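PDB 3NI7: bacterial regulatory proteins, TetR family from Nitrosomonas europaea, which probably binds DNA as a TetR-family transcriptional regulator, through a helix-turn-helix motif near its N terminus. Local coordinates for residues Asp10-Thr15 with Arg45-Glu50; Met164-Glu167 with His173-Gln176. One frame throughout, in Å; residues are numbered along the deposited sequence.

Contact 1 of 2, residues Asp10-Thr15 with Arg45-Glu50; sequences DAIVDT and RLYFRE
Ile-12 reaches from helix 7-22 to the two aromatic rings of Tyr-47 and Phe-48. Ile-12 CD1 lies 3.6 Å from Tyr-47 CD2 and is about as near to CB and CG of that tyrosine, so the methyl sits by the root of the ring, well away from the hydroxyl. The same methyl also stands at the edge of the Phe-48 ring, in its plane. The other branch, Ile-12 CG2, lies 3.5 Å from Phe-48 CD1 and just as near CE1. The isoleucine and phenylalanine side chains run antiparallel alongside one another, whereas Ile-12 and Tyr-47 are roughly perpendicular. One helix position further on, Val-13 CG2 approaches Phe-48 CZ at 4.0 Å, again with the side chains nearly at right angles. The first torsion of Ile-12 (chi1 -66°) parts its two branches, with CG1 beside the backbone N and CG2 beside the carbonyl carbon. Further out, Ile-12 also packs on Ile-33 of helix 30-36 and on Leu-54 of helix 51-69, while Val-13 touches Ala-57 and Trp-58 of the latter. Within helix 7-22, Ala-11 O takes both the amide and the hydroxyl of Thr-15, one turn on, with Thr-15 OG1 2.7 Å from Ala-11 O. Between the segments the interaction is wholly apolar. With no directional bonds, the contact rests on the burial of Ile-12, Val-13 and Phe-48, where the first helix of the TetR-type DNA-binding domain meets the end of the predicted helix-turn-helix (residues 29-48).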
loop_
_atom_site.group_PDB
_atom_site.type_symbol
_atom_site.label_atom_id
_atom_site.label_comp_id
_atom_site.label_asym_id
_atom_site.label_seq_id
_atom_site.Cartn_x
_atom_site.Cartn_y
_atom_site.Cartn_z
ATOM N N ASP A 10 6.523 -7.114 28.061
ATOM C CA ASP A 10 6.491 -5.725 27.649
ATOM C C ASP A 10 7.850 -5.021 27.771
ATOM O O ASP A 10 8.228 -4.186 26.897
ATOM C CB ASP A 10 5.456 -4.987 28.482
ATOM C CG ASP A 10 4.026 -5.459 28.208
ATOM O OD1 ASP A 10 3.802 -6.328 27.312
ATOM O OD2 ASP A 10 3.094 -4.945 28.875
ATOM N N ALA A 11 8.561 -5.348 28.865
ATOM C CA ALA A 11 9.890 -4.823 29.112
ATOM C C ALA A 11 10.870 -5.270 28.025
ATOM O O ALA A 11 11.773 -4.522 27.625
ATOM C CB ALA A 11 10.338 -5.241 30.418
ATOM N N ILE A 12 10.660 -6.474 27.520
ATOM C CA ILE A 12 11.453 -6.959 26.396
ATOM C C ILE A 12 11.181 -6.051 25.206
ATOM O O ILE A 12 12.082 -5.457 24.646
ATOM C CB ILE A 12 11.136 -8.467 26.038
ATOM C CG1 ILE A 12 11.564 -9.394 27.168
ATOM C CG2 ILE A 12 11.826 -8.902 24.746
ATOM C CD1 ILE A 12 10.715 -10.666 27.234
ATOM N N VAL A 13 9.923 -5.913 24.838
ATOM C CA VAL A 13 9.593 -5.118 23.670
ATOM C C VAL A 13 10.161 -3.715 23.808
ATOM O O VAL A 13 10.885 -3.243 22.928
ATOM C CB VAL A 13 8.078 -5.033 23.425
ATOM C CG1 VAL A 13 7.822 -4.122 22.301
ATOM C CG2 VAL A 13 7.503 -6.406 23.080
ATOM N N ASP A 14 9.876 -3.072 24.933
ATOM C CA ASP A 14 10.417 -1.734 25.172
ATOM C C ASP A 14 11.891 -1.744 24.913
ATOM O O ASP A 14 12.413 -0.869 24.233
ATOM C CB ASP A 14 10.185 -1.294 26.603
ATOM C CG ASP A 14 8.730 -1.097 26.912
ATOM O OD1 ASP A 14 7.904 -1.078 25.976
ATOM O OD2 ASP A 14 8.384 -0.984 28.097
ATOM N N THR A 15 12.554 -2.743 25.466
ATOM C CA THR A 15 14.000 -2.793 25.426
ATOM C C THR A 15 14.460 -2.925 24.004
ATOM O O THR A 15 15.354 -2.205 23.544
ATOM C CB THR A 15 14.510 -3.974 26.253
ATOM O OG1 THR A 15 14.363 -3.624 27.636
ATOM C CG2 THR A 15 15.983 -4.311 25.925
ATOM N N ARG A 45 14.279 -15.994 25.536
ATOM C CA ARG A 45 13.753 -16.861 24.535
ATOM C C ARG A 45 12.524 -17.598 25.046
ATOM O O ARG A 45 11.784 -18.130 24.242
ATOM C CB ARG A 45 14.833 -17.788 23.998
ATOM C CG ARG A 45 15.837 -17.101 23.086
ATOM C CD ARG A 45 16.784 -18.049 22.334
ATOM N NE ARG A 45 16.089 -19.152 21.643
ATOM C CZ ARG A 45 15.810 -19.215 20.336
ATOM N NH1 ARG A 45 16.158 -18.226 19.503
ATOM N NH2 ARG A 45 15.143 -20.268 19.849
ATOM N N LEU A 46 12.263 -17.592 26.351
ATOM C CA LEU A 46 10.971 -18.073 26.836
ATOM C C LEU A 46 9.849 -17.285 26.128
ATOM O O LEU A 46 8.866 -17.845 25.659
ATOM C CB LEU A 46 10.838 -17.883 28.336
ATOM C CG LEU A 46 11.508 -18.895 29.287
ATOM C CD1 LEU A 46 11.571 -18.319 30.708
ATOM C CD2 LEU A 46 10.858 -20.299 29.341
ATOM N N TYR A 47 10.031 -15.966 26.044
ATOM C CA TYR A 47 9.041 -15.069 25.483
ATOM C C TYR A 47 9.170 -14.943 24.000
ATOM O O TYR A 47 8.203 -15.003 23.306
ATOM C CB TYR A 47 9.184 -13.689 26.091
ATOM C CG TYR A 47 8.930 -13.735 27.549
ATOM C CD1 TYR A 47 7.642 -13.638 28.046
ATOM C CD2 TYR A 47 9.949 -13.928 28.419
ATOM C CE1 TYR A 47 7.376 -13.714 29.379
ATOM C CE2 TYR A 47 9.708 -13.977 29.763
ATOM C CZ TYR A 47 8.397 -13.881 30.241
ATOM O OH TYR A 47 8.088 -13.972 31.589
ATOM N N PHE A 48 10.366 -14.721 23.513
ATOM C CA PHE A 48 10.588 -14.529 22.081
ATOM C C PHE A 48 11.703 -15.435 21.574
ATOM O O PHE A 48 12.860 -15.316 21.999
ATOM C CB PHE A 48 10.928 -13.052 21.776
ATOM C CG PHE A 48 9.859 -12.088 22.219
ATOM C CD1 PHE A 48 9.932 -11.472 23.436
ATOM C CD2 PHE A 48 8.744 -11.864 21.439
ATOM C CE1 PHE A 48 8.916 -10.627 23.855
ATOM C CE2 PHE A 48 7.727 -11.054 21.866
ATOM C CZ PHE A 48 7.812 -10.429 23.072
ATOM N N ARG A 49 11.368 -16.340 20.671
ATOM C CA ARG A 49 12.376 -17.206 20.066
ATOM C C ARG A 49 12.992 -16.609 18.793
ATOM O O ARG A 49 14.043 -17.063 18.353
ATOM C CB ARG A 49 11.755 -18.581 19.785
ATOM C CG ARG A 49 11.280 -19.252 21.074
ATOM C CD ARG A 49 10.718 -20.556 20.842
ATOM N NE ARG A 49 11.774 -21.540 20.638
ATOM C CZ ARG A 49 12.097 -22.095 19.469
ATOM N NH1 ARG A 49 11.469 -21.750 18.348
ATOM N NH2 ARG A 49 13.059 -23.017 19.422
ATOM N N GLU A 50 12.343 -15.579 18.229
ATOM C CA GLU A 50 12.753 -14.936 16.951
ATOM C C GLU A 50 12.520 -13.440 16.975
ATOM O O GLU A 50 11.662 -12.958 17.691
ATOM C CB GLU A 50 11.950 -15.489 15.774
ATOM C CG GLU A 50 12.465 -16.770 15.136
ATOM C CD GLU A 50 11.632 -17.182 13.900
ATOM O OE1 GLU A 50 11.080 -16.299 13.206
ATOM O OE2 GLU A 50 11.519 -18.390 13.612
#

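Contact 2 of 2, residues Met164-Glu167 with His173-Gln176; sequences MRDE and HTRQ
Asp-166 meets the start of helix 172-187 by placing its carboxylate between the backbone of Thr-174 and the ring of His-173. Its CG is anti to the backbone N (chi1 174°), which extends the side chain from the loop toward the first turn of the helix. Asp-166 OD2 accepts two hydrogen bonds from one residue: Thr-174 N at 3.0 Å, with an N-H...O angle of 158°, and Thr-174 OG1 at 3.1 Å. The two donors use different directions. The amide comes from above the carboxylate plane, 47° out of it, whereas the hydroxyl arrives on the anti side and close to the plane. Thr-174 can supply both because its OG1 stands beside its own backbone N, leaving CG2 on the carbonyl-carbon side. The other oxygen, Asp-166 OD1, takes a weak bond from His-173 ND1 at 3.4 Å; it meets the imidazole at the edge, near the ring plane, although ring and carboxylate are turned well out of parallel. The histidine CB starts out toward Asp-166, but the far part of the ring leads away from it. Asp-166 OD1 has a stronger partner in Ser-168 OG, which is also hydrogen-bonded to the His-173 amide, so Ser-168 and Thr-174 together probably limit rotation of the carboxylate. The buried carboxylate, probably charged, is thus met by several donors, and the N terminus of the helix would probably stabilise it further. The contact bridges the loop after helix 149-164 and the first turn of helix 172-187, whose Thr-174 packs on Thr-159, Phe-162 and Trp-163 of helix 149-164 and whose His-173 touches Phe-162.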
loop_
_atom_site.group_PDB
_atom_site.type_symbol
_atom_site.label_atom_id
_atom_site.label_comp_id
_atom_site.label_asym_id
_atom_site.label_seq_id
_atom_site.Cartn_x
_atom_site.Cartn_y
_atom_site.Cartn_z
HETATM N N MSE A 164 4.694 7.278 7.958
HETATM C CA MSE A 164 6.026 6.828 8.243
HETATM C C MSE A 164 7.029 7.947 8.153
HETATM O O MSE A 164 7.838 8.134 9.075
HETATM C CB MSE A 164 6.427 5.723 7.282
HETATM C CG MSE A 164 5.696 4.387 7.568
HETATM SE SE MSE A 164 6.453 2.860 6.568
HETATM C CE MSE A 164 7.304 3.795 5.048
ATOM N N ARG A 165 6.970 8.683 7.048
ATOM C CA ARG A 165 7.930 9.740 6.781
ATOM C C ARG A 165 7.296 11.130 6.989
ATOM O O ARG A 165 7.743 12.109 6.397
ATOM C CB ARG A 165 8.479 9.592 5.359
ATOM N N ASP A 166 6.265 11.217 7.834
ATOM C CA ASP A 166 5.724 12.521 8.229
ATOM C C ASP A 166 6.475 13.013 9.443
ATOM O O ASP A 166 6.210 12.596 10.563
ATOM C CB ASP A 166 4.221 12.448 8.518
ATOM C CG ASP A 166 3.654 13.764 9.077
ATOM O OD1 ASP A 166 4.307 14.799 8.904
ATOM O OD2 ASP A 166 2.559 13.772 9.682
ATOM N N GLU A 167 7.410 13.922 9.208
ATOM C CA GLU A 167 8.229 14.523 10.277
ATOM C C GLU A 167 7.565 15.670 11.045
ATOM O O GLU A 167 8.162 16.213 11.957
ATOM C CB GLU A 167 9.530 15.063 9.699
ATOM C CG GLU A 167 10.516 14.117 9.334
ATOM C CD GLU A 167 10.815 13.109 10.401
ATOM O OE1 GLU A 167 11.047 13.528 11.530
ATOM O OE2 GLU A 167 10.842 11.895 10.152
ATOM N N HIS A 173 0.359 16.323 9.766
ATOM C CA HIS A 173 0.148 16.197 8.339
ATOM C C HIS A 173 -0.674 14.942 8.066
ATOM O O HIS A 173 -1.641 15.017 7.295
ATOM C CB HIS A 173 1.460 16.176 7.548
ATOM C CG HIS A 173 2.080 17.523 7.343
ATOM N ND1 HIS A 173 3.426 17.762 7.525
ATOM C CD2 HIS A 173 1.545 18.703 6.953
ATOM C CE1 HIS A 173 3.693 19.033 7.265
ATOM N NE2 HIS A 173 2.567 19.629 6.923
ATOM N N THR A 174 -0.300 13.812 8.687
ATOM C CA THR A 174 -1.048 12.562 8.594
ATOM C C THR A 174 -2.495 12.706 9.049
ATOM O O THR A 174 -3.380 12.247 8.395
ATOM C CB THR A 174 -0.405 11.433 9.486
ATOM O OG1 THR A 174 0.961 11.168 9.088
ATOM C CG2 THR A 174 -1.219 10.168 9.394
ATOM N N ARG A 175 -2.727 13.332 10.187
ATOM C CA ARG A 175 -4.076 13.497 10.739
ATOM C C ARG A 175 -4.960 14.156 9.718
ATOM O O ARG A 175 -6.048 13.656 9.413
ATOM C CB ARG A 175 -4.068 14.349 12.020
ATOM C CG ARG A 175 -2.906 13.963 13.027
ATOM C CD ARG A 175 -3.038 14.642 14.385
ATOM N NE ARG A 175 -4.171 14.076 15.106
ATOM C CZ ARG A 175 -4.067 13.100 16.005
ATOM N NH1 ARG A 175 -2.865 12.566 16.335
ATOM N NH2 ARG A 175 -5.175 12.645 16.584
ATOM N N GLN A 176 -4.494 15.268 9.170
ATOM C CA GLN A 176 -5.246 15.968 8.117
ATOM C C GLN A 176 -5.419 15.118 6.875
ATOM O O GLN A 176 -6.522 15.035 6.345
ATOM C CB GLN A 176 -4.552 17.251 7.740
ATOM C CG GLN A 176 -5.501 18.262 7.092
ATOM C CD GLN A 176 -4.840 19.567 6.837
ATOM O OE1 GLN A 176 -5.431 20.423 6.262
ATOM N NE2 GLN A 176 -3.590 19.716 7.289
#

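From the N terminus, helix 7-22 provides the first half of contact 1, and the chain then runs through helix 30-36 into helix 41-47, whose end and the residues after it (45-50) close the loop, joining the helix-turn-helix region to the first helix. Helix 51-69 leads on into the remaining helices, and only after helix 149-164 does contact 2 open, closing a short loop at the first turn of helix 172-187. The two contacts are in series and neither nest nor cross. Their centres lie 29 Å apart on opposite sides of the chain's centre: one ties together the probable DNA-binding domain, the other the last two helices of the C-terminal part.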